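Local coordinates for protein arginase (Glaciozyma antarctica, PDB 5YNL) that probably catalyses the manganese-dependent hydrolysis of L-arginine to L-ornithine and urea as a cold-adapted enzyme of a psychrophilic yeast, at residues 226-231 with 269-275; 262-266 with 313-318; 277-283 with 318-324. One frame throughout, in Å; residues are numbered along the deposited sequence.

Interaction 1 of 3, residues 226-231 with 269-275; sequences ERIVYI and ALDHVNP
Arg227 and Val273 hold each other at two points where helix 254-273 packs along strand 228-233 in the alpha/beta fold of the arginases. The helix belongs to the crossover from strand 250-253 to strand 281-286 and runs almost antiparallel to the strand beneath it: the short axes of 228-231 and 269-273 are inclined at 164° and come within 8.4 Å. At the first point, Val273 places CG1 anti to its own carbonyl carbon (chi1 -64°), and this methyl bears on the peptide of Arg227, 3.4 Å from Arg227 O. At the second, the arginine, whose CB starts away from the helix, bends at chi2 and chi3 and folds back. Its NH2 then donates to Val273 O over 2.8 Å, with an N-H...O angle of 157°. The oxygen lies near the guanidinium plane, at its edge, whereas the nitrogen stands above the carbonyl plane of Val273.

Deeper along the strand the contact is wholly apolar. Val229 points toward the helix and crosses Val273 obliquely; both its methyls face Ala269 CB, CG1 being the nearer at 3.8 Å. Ile231, two residues on and also directed at the helix, brings only its terminal CD1 to Ala269 CB, at 4.0 Å. The small alanine thus receives three methyls from the strand.

Water joins the outer side. One molecule donates to both Glu226 O and His272 O, each at 2.7 Å, and sits above the centre of the His272 imidazole and, off toward the rim, over one face of the Arg227 guanidinium. A second water uses the edge of the same imidazole: it lies in the ring plane 2.9 Å from His272 NE2 and donates to Ile228 O.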
# COMPACT_ATOMS: atom_id res chain seq x y z
N GLU A 226 3.44 15.80 -2.34
CA GLU A 226 4.66 15.50 -3.08
C GLU A 226 5.30 14.21 -2.57
O GLU A 226 6.37 13.81 -3.03
CB GLU A 226 5.65 16.64 -2.94
CG GLU A 226 6.17 16.77 -1.54
CD GLU A 226 5.69 18.03 -0.85
OE1 GLU A 226 4.60 18.56 -1.22
OE2 GLU A 226 6.40 18.49 0.06
N ARG A 227 4.65 13.57 -1.60
CA ARG A 227 5.16 12.33 -1.02
C ARG A 227 4.41 11.10 -1.58
O ARG A 227 4.79 9.97 -1.33
CB ARG A 227 5.07 12.38 0.51
CG ARG A 227 6.40 12.58 1.28
CD ARG A 227 7.21 13.79 0.83
NE ARG A 227 8.24 13.42 -0.15
CZ ARG A 227 9.21 14.24 -0.57
NH1 ARG A 227 9.29 15.48 -0.11
NH2 ARG A 227 10.10 13.82 -1.46
N ILE A 228 3.36 11.33 -2.36
CA ILE A 228 2.63 10.22 -2.97
C ILE A 228 2.85 10.13 -4.48
O ILE A 228 2.94 11.16 -5.16
CB ILE A 228 1.10 10.25 -2.62
CG1 ILE A 228 0.34 9.14 -3.37
CG2 ILE A 228 0.51 11.64 -2.84
CD1 ILE A 228 -1.15 9.01 -3.00
N VAL A 229 2.97 8.89 -4.98
CA VAL A 229 3.02 8.65 -6.42
C VAL A 229 2.14 7.45 -6.78
O VAL A 229 2.05 6.46 -6.03
CB VAL A 229 4.49 8.52 -6.95
CG1 VAL A 229 5.18 7.28 -6.40
CG2 VAL A 229 4.53 8.52 -8.47
N TYR A 230 1.45 7.57 -7.92
CA TYR A 230 0.50 6.56 -8.37
C TYR A 230 1.07 5.82 -9.59
O TYR A 230 1.59 6.45 -10.55
CB TYR A 230 -0.81 7.23 -8.79
CG TYR A 230 -1.69 7.73 -7.67
CD1 TYR A 230 -2.53 6.86 -6.98
CD2 TYR A 230 -1.72 9.07 -7.32
CE1 TYR A 230 -3.35 7.31 -5.97
CE2 TYR A 230 -2.55 9.53 -6.29
CZ TYR A 230 -3.36 8.64 -5.63
OH TYR A 230 -4.18 9.07 -4.61
N ILE A 231 0.98 4.50 -9.57
CA ILE A 231 1.40 3.66 -10.68
C ILE A 231 0.27 2.70 -10.98
O ILE A 231 -0.20 2.00 -10.06
CB ILE A 231 2.62 2.81 -10.29
CG1 ILE A 231 3.80 3.75 -10.00
CG2 ILE A 231 2.96 1.83 -11.41
CD1 ILE A 231 4.97 3.10 -9.28
N ALA A 269 9.31 7.27 -10.41
CA ALA A 269 8.45 7.33 -9.24
C ALA A 269 9.32 7.47 -8.04
O ALA A 269 9.09 8.36 -7.21
CB ALA A 269 7.59 6.10 -9.13
N LEU A 270 10.34 6.63 -7.93
CA LEU A 270 11.34 6.79 -6.84
C LEU A 270 12.01 8.16 -6.86
O LEU A 270 12.14 8.80 -5.81
CB LEU A 270 12.39 5.66 -6.86
CG LEU A 270 11.85 4.29 -6.41
CD1 LEU A 270 12.90 3.20 -6.61
CD2 LEU A 270 11.43 4.35 -4.94
N ASP A 271 12.41 8.63 -8.04
CA ASP A 271 13.03 9.96 -8.07
C ASP A 271 12.08 11.08 -7.70
O ASP A 271 12.51 12.12 -7.29
CB ASP A 271 13.69 10.26 -9.43
CG ASP A 271 14.76 9.27 -9.78
OD1 ASP A 271 15.19 8.51 -8.89
OD2 ASP A 271 15.17 9.25 -10.96
N HIS A 272 10.77 10.87 -7.85
CA HIS A 272 9.88 11.96 -7.48
C HIS A 272 9.67 12.03 -5.97
O HIS A 272 9.80 13.09 -5.38
CB HIS A 272 8.54 11.88 -8.21
CG HIS A 272 7.63 13.03 -7.92
ND1 HIS A 272 7.89 14.32 -8.35
CD2 HIS A 272 6.48 13.11 -7.21
CE1 HIS A 272 6.93 15.12 -7.94
NE2 HIS A 272 6.06 14.42 -7.25
N VAL A 273 9.37 10.89 -5.33
CA VAL A 273 9.06 10.95 -3.90
C VAL A 273 10.29 10.71 -3.02
O VAL A 273 10.29 11.03 -1.84
CB VAL A 273 7.91 9.98 -3.48
CG1 VAL A 273 6.60 10.40 -4.15
CG2 VAL A 273 8.26 8.53 -3.81
N ASN A 274 11.34 10.16 -3.62
CA ASN A 274 12.50 9.72 -2.84
C ASN A 274 13.83 9.96 -3.55
O ASN A 274 14.63 9.02 -3.67
CB ASN A 274 12.35 8.23 -2.53
CG ASN A 274 12.98 7.84 -1.22
OD1 ASN A 274 13.81 8.58 -0.65
ND2 ASN A 274 12.59 6.66 -0.71
N PRO A 275 14.08 11.21 -4.00
CA PRO A 275 15.22 11.43 -4.89
C PRO A 275 16.56 11.01 -4.29
O PRO A 275 17.37 10.44 -5.02
CB PRO A 275 15.21 12.96 -5.12
CG PRO A 275 14.46 13.53 -3.93
CD PRO A 275 13.40 12.47 -3.63
O HOH W 1 8.27 15.10 -4.51
O HOH W 2 3.77 13.54 -5.77

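Interaction 2 of 3, residues 262-266 with 313-318; sequences IGKVV and YICEAI
Val266 is a knob in a hole formed by Tyr313, Ile314, Ala317 and Ile318, a knobs-into-holes fit between helices 254-273 and 308-320 on one side of the sheet. Their local axes come within 10.3 Å and cross at -44°.

Among the aliphatic contacts, the two methyls of Val266 divide the hole between them. CG1, anti to the backbone N (chi1 175°), goes to the later turn, 3.8 Å from Ala317 CB and 3.9 Å from Ile318 CD1. CG2 goes to the earlier one, 4.1 Å from Ile314 CG1. One turn back, Ile262 CD1 meets Ile314 CG1 at 3.9 Å, the two isoleucines crossing at about a right angle. Both also rest on Ile231 of strand 228-233, which fastens this pair to the sheet.

The aromatic contacts all involve the CD2 and CE2 atoms of Tyr313. Val266 CG2 comes to the edge of the ring, near its plane, while Ile262 CG2 approaches CD2 obliquely. Gly263 presents bare backbone here, its CA 3.8 Å from Tyr313 CE2. Within its own helix, Ala317 CB covers part of one ring face.

With every side-chain pairing made by carbon atoms, the fit between the helices rests on shape and on burial of apolar surface, and no directional bond between the two segments sets their angle.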
# COMPACT_ATOMS: atom_id res chain seq x y z
N ILE A 262 7.70 -0.37 -17.34
CA ILE A 262 7.64 -0.29 -15.88
C ILE A 262 9.01 -0.00 -15.29
O ILE A 262 9.11 0.54 -14.21
CB ILE A 262 7.03 -1.59 -15.26
CG1 ILE A 262 6.56 -1.36 -13.81
CG2 ILE A 262 8.01 -2.78 -15.44
CD1 ILE A 262 5.29 -0.52 -13.65
N GLY A 263 10.07 -0.35 -16.02
CA GLY A 263 11.41 -0.10 -15.53
C GLY A 263 11.64 1.38 -15.26
O GLY A 263 11.91 1.81 -14.11
N LYS A 264 11.53 2.17 -16.32
CA LYS A 264 11.70 3.60 -16.18
C LYS A 264 10.63 4.24 -15.28
O LYS A 264 10.90 5.18 -14.54
CB LYS A 264 11.72 4.24 -17.57
CG LYS A 264 12.18 5.66 -17.53
CD LYS A 264 13.43 5.86 -16.59
CE LYS A 264 14.14 7.18 -16.93
NZ LYS A 264 14.67 7.17 -18.35
N VAL A 265 9.42 3.70 -15.31
CA VAL A 265 8.36 4.27 -14.51
C VAL A 265 8.67 4.17 -13.02
O VAL A 265 8.47 5.15 -12.27
CB VAL A 265 6.99 3.63 -14.81
CG1 VAL A 265 6.01 3.86 -13.65
CG2 VAL A 265 6.42 4.19 -16.10
N VAL A 266 9.18 3.03 -12.58
CA VAL A 266 9.47 2.88 -11.16
C VAL A 266 10.63 3.79 -10.75
O VAL A 266 10.63 4.35 -9.67
CB VAL A 266 9.79 1.42 -10.77
CG1 VAL A 266 10.22 1.36 -9.30
CG2 VAL A 266 8.57 0.57 -11.03
N TYR A 313 7.98 -6.78 -10.65
CA TYR A 313 9.10 -5.84 -10.76
C TYR A 313 8.94 -4.64 -9.81
O TYR A 313 9.92 -4.18 -9.23
CB TYR A 313 9.33 -5.37 -12.20
CG TYR A 313 10.49 -4.40 -12.28
CD1 TYR A 313 11.79 -4.86 -12.37
CD2 TYR A 313 10.28 -3.03 -12.23
CE1 TYR A 313 12.86 -3.99 -12.41
CE2 TYR A 313 11.36 -2.13 -12.27
CZ TYR A 313 12.64 -2.63 -12.36
OH TYR A 313 13.71 -1.78 -12.39
N ILE A 314 7.73 -4.11 -9.66
CA ILE A 314 7.53 -3.02 -8.72
C ILE A 314 8.00 -3.45 -7.32
O ILE A 314 8.71 -2.69 -6.63
CB ILE A 314 6.05 -2.56 -8.65
CG1 ILE A 314 5.57 -2.05 -10.02
CG2 ILE A 314 5.85 -1.49 -7.60
CD1 ILE A 314 4.14 -1.41 -9.98
N CYS A 315 7.61 -4.66 -6.92
CA CYS A 315 7.95 -5.16 -5.60
C CYS A 315 9.43 -5.44 -5.48
O CYS A 315 10.03 -5.17 -4.44
CB CYS A 315 7.12 -6.42 -5.25
SG CYS A 315 5.35 -6.03 -5.03
N GLU A 316 10.04 -5.95 -6.55
CA GLU A 316 11.47 -6.22 -6.53
C GLU A 316 12.23 -4.90 -6.47
O GLU A 316 13.11 -4.72 -5.63
CB GLU A 316 11.89 -7.03 -7.77
CG GLU A 316 13.04 -8.00 -7.52
CD GLU A 316 13.13 -9.11 -8.57
OE1 GLU A 316 12.24 -9.18 -9.48
OE2 GLU A 316 14.11 -9.92 -8.51
N ALA A 317 11.86 -3.97 -7.35
CA ALA A 317 12.61 -2.74 -7.51
C ALA A 317 12.61 -1.99 -6.20
O ALA A 317 13.66 -1.48 -5.77
CB ALA A 317 12.02 -1.88 -8.61
N ILE A 318 11.45 -1.97 -5.55
CA ILE A 318 11.32 -1.33 -4.25
C ILE A 318 12.19 -2.11 -3.26
O ILE A 318 12.89 -1.50 -2.44
CB ILE A 318 9.87 -1.34 -3.77
CG1 ILE A 318 9.12 -0.08 -4.26
CG2 ILE A 318 9.81 -1.35 -2.23
CD1 ILE A 318 9.43 0.39 -5.65

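Interaction 3 of 3, residues 277-283 with 318-324; sequences RTRPIHL and IAETNLL
Ile281 forms the apolar centre where neighbouring parallel strands 281-286 and 324-330 begin, the ends of a beta-alpha-beta crossover that passes through helix 308-320. Its CD1 reaches Leu323 CB at 3.7 Å, and its CG2 divides between Leu324 CD1 and Ile318 CG2. Leu324 lies across Ile281 at roughly a right angle and extends CD1 onward to Leu283 CB, 3.8 Å away. Ile318, from the helix, also touches Leu283 CD2 with its CG1.

Outward from this core, Leu323 pushes into the loop before the first strand. Its CD2 lies 3.2 Å from Arg277 O, its CB 3.5 Å from Arg279 O, and its CD1 rests on the aliphatic part of the Arg277 side chain. The guanidinium of that arginine turns to Asn274 O and Asp271.

At the polar edge, Ile281 N donates to Leu323 O (2.7 Å, 156°), which fits the parallel pairing of Ile281 with Leu324. Thr321 OG1 borders the core, beside Ile281 CD1, and bonds to both Ile318 O, at 3.0 Å in the carbonyl plane, and Leu323 N, its donor in an ST turn. With a valine here, Leu323 N would probably lose its acceptor and Ile318 O one of its two donors, Thr321 N remaining. The bond from Leu323 N to Thr321 OG1 spans 2.9 Å with 155° at the hydrogen.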
# COMPACT_ATOMS: atom_id res chain seq x y z
N ARG A 277 17.03 8.70 -2.05
CA ARG A 277 16.91 7.36 -1.47
C ARG A 277 17.15 7.32 0.03
O ARG A 277 17.82 6.40 0.53
CB ARG A 277 17.86 6.37 -2.16
CG ARG A 277 17.59 6.16 -3.66
CD ARG A 277 16.16 5.76 -3.95
NE ARG A 277 16.01 5.47 -5.37
CZ ARG A 277 15.81 6.38 -6.32
NH1 ARG A 277 15.73 7.67 -5.99
NH2 ARG A 277 15.71 6.02 -7.58
N THR A 278 16.61 8.29 0.77
CA THR A 278 16.76 8.26 2.22
C THR A 278 15.44 8.15 2.99
O THR A 278 15.45 8.01 4.21
CB THR A 278 17.59 9.46 2.73
OG1 THR A 278 17.16 10.65 2.07
CG2 THR A 278 19.08 9.24 2.45
N ARG A 279 14.31 8.20 2.30
CA ARG A 279 13.00 8.10 2.94
C ARG A 279 12.49 6.67 3.05
O ARG A 279 12.64 5.88 2.10
CB ARG A 279 11.96 8.93 2.15
CG ARG A 279 12.12 10.47 2.26
CD ARG A 279 10.96 11.17 1.61
NE ARG A 279 11.13 12.61 1.47
CZ ARG A 279 10.78 13.52 2.38
NH1 ARG A 279 10.99 14.80 2.14
NH2 ARG A 279 10.25 13.15 3.53
N PRO A 280 11.88 6.32 4.20
CA PRO A 280 11.23 5.00 4.30
C PRO A 280 10.17 4.90 3.21
O PRO A 280 9.60 5.92 2.85
CB PRO A 280 10.55 5.05 5.68
CG PRO A 280 11.30 6.10 6.45
CD PRO A 280 11.69 7.13 5.41
N ILE A 281 9.92 3.71 2.67
CA ILE A 281 8.92 3.55 1.62
C ILE A 281 7.71 2.77 2.13
O ILE A 281 7.86 1.68 2.72
CB ILE A 281 9.50 2.83 0.37
CG1 ILE A 281 10.31 3.81 -0.49
CG2 ILE A 281 8.39 2.19 -0.48
CD1 ILE A 281 11.29 3.14 -1.51
N HIS A 282 6.51 3.31 1.88
CA HIS A 282 5.27 2.60 2.11
C HIS A 282 4.74 2.18 0.74
O HIS A 282 4.36 3.04 -0.08
CB HIS A 282 4.24 3.50 2.83
CG HIS A 282 3.06 2.76 3.38
ND1 HIS A 282 2.82 1.42 3.17
CD2 HIS A 282 2.02 3.19 4.14
CE1 HIS A 282 1.71 1.06 3.78
NE2 HIS A 282 1.20 2.12 4.37
N LEU A 283 4.74 0.88 0.48
CA LEU A 283 4.21 0.41 -0.81
C LEU A 283 2.82 -0.15 -0.60
O LEU A 283 2.66 -1.23 0.01
CB LEU A 283 5.10 -0.65 -1.45
CG LEU A 283 4.66 -1.28 -2.79
CD1 LEU A 283 4.42 -0.23 -3.90
CD2 LEU A 283 5.73 -2.25 -3.23
N ILE A 318 11.45 -1.97 -5.55
CA ILE A 318 11.32 -1.33 -4.25
C ILE A 318 12.19 -2.11 -3.26
O ILE A 318 12.89 -1.50 -2.44
CB ILE A 318 9.87 -1.34 -3.77
CG1 ILE A 318 9.12 -0.08 -4.26
CG2 ILE A 318 9.81 -1.35 -2.23
CD1 ILE A 318 9.43 0.39 -5.65
N ALA A 319 12.17 -3.44 -3.35
CA ALA A 319 12.92 -4.27 -2.40
C ALA A 319 14.41 -3.98 -2.50
O ALA A 319 15.09 -3.92 -1.46
CB ALA A 319 12.64 -5.76 -2.62
N GLU A 320 14.91 -3.78 -3.71
CA GLU A 320 16.35 -3.58 -3.86
C GLU A 320 16.85 -2.29 -3.18
O GLU A 320 18.02 -2.19 -2.84
CB GLU A 320 16.84 -3.70 -5.33
CG GLU A 320 16.67 -2.44 -6.19
CD GLU A 320 17.22 -2.59 -7.63
OE1 GLU A 320 16.79 -1.82 -8.52
OE2 GLU A 320 18.08 -3.47 -7.88
N THR A 321 15.94 -1.34 -2.93
CA THR A 321 16.36 -0.07 -2.29
C THR A 321 16.69 -0.19 -0.81
O THR A 321 17.37 0.68 -0.26
CB THR A 321 15.31 1.06 -2.42
OG1 THR A 321 14.33 0.90 -1.39
CG2 THR A 321 14.63 1.03 -3.78
N ASN A 322 16.18 -1.24 -0.17
CA ASN A 322 16.23 -1.40 1.30
C ASN A 322 15.42 -0.36 2.10
O ASN A 322 15.50 -0.33 3.33
CB ASN A 322 17.67 -1.48 1.84
CG ASN A 322 18.38 -2.74 1.42
OD1 ASN A 322 17.81 -3.84 1.50
ND2 ASN A 322 19.63 -2.61 0.97
N LEU A 323 14.63 0.46 1.41
CA LEU A 323 13.90 1.55 2.07
C LEU A 323 12.49 1.15 2.54
O LEU A 323 11.84 1.89 3.28
CB LEU A 323 13.83 2.78 1.16
CG LEU A 323 15.20 3.27 0.63
CD1 LEU A 323 15.04 4.14 -0.62
CD2 LEU A 323 15.96 4.04 1.70
N LEU A 324 12.02 -0.02 2.12
CA LEU A 324 10.65 -0.42 2.44
C LEU A 324 10.42 -0.71 3.94
O LEU A 324 11.12 -1.53 4.54
CB LEU A 324 10.27 -1.65 1.60
CG LEU A 324 8.86 -2.20 1.78
CD1 LEU A 324 7.86 -1.36 0.99
CD2 LEU A 324 8.83 -3.68 1.33

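The three contacts lie about 11 to 12 Å apart, centre to centre, and share elements. Helix 254-273 serves interactions 1 and 2, helix 308-320 serves 2 and 3, and Ile318 belongs to both of the latter. Ile231 of interaction 1 continues into interaction 2, its CG2 3.7 Å from Ile314 CD1. Between interactions 1 and 3 the ties include a salt bridge, Asp271 OD1 to Arg277 NH2 at 2.9 Å, while Arg227 NH1 and Arg279 NH1 bring like charges close; Arg279 also pairs with Glu171. Interactions 1 and 3 sit where their strands begin. In arginases the manganese cluster lies at the strands' carboxyl ends, so both are probably at the sheet's far end from it.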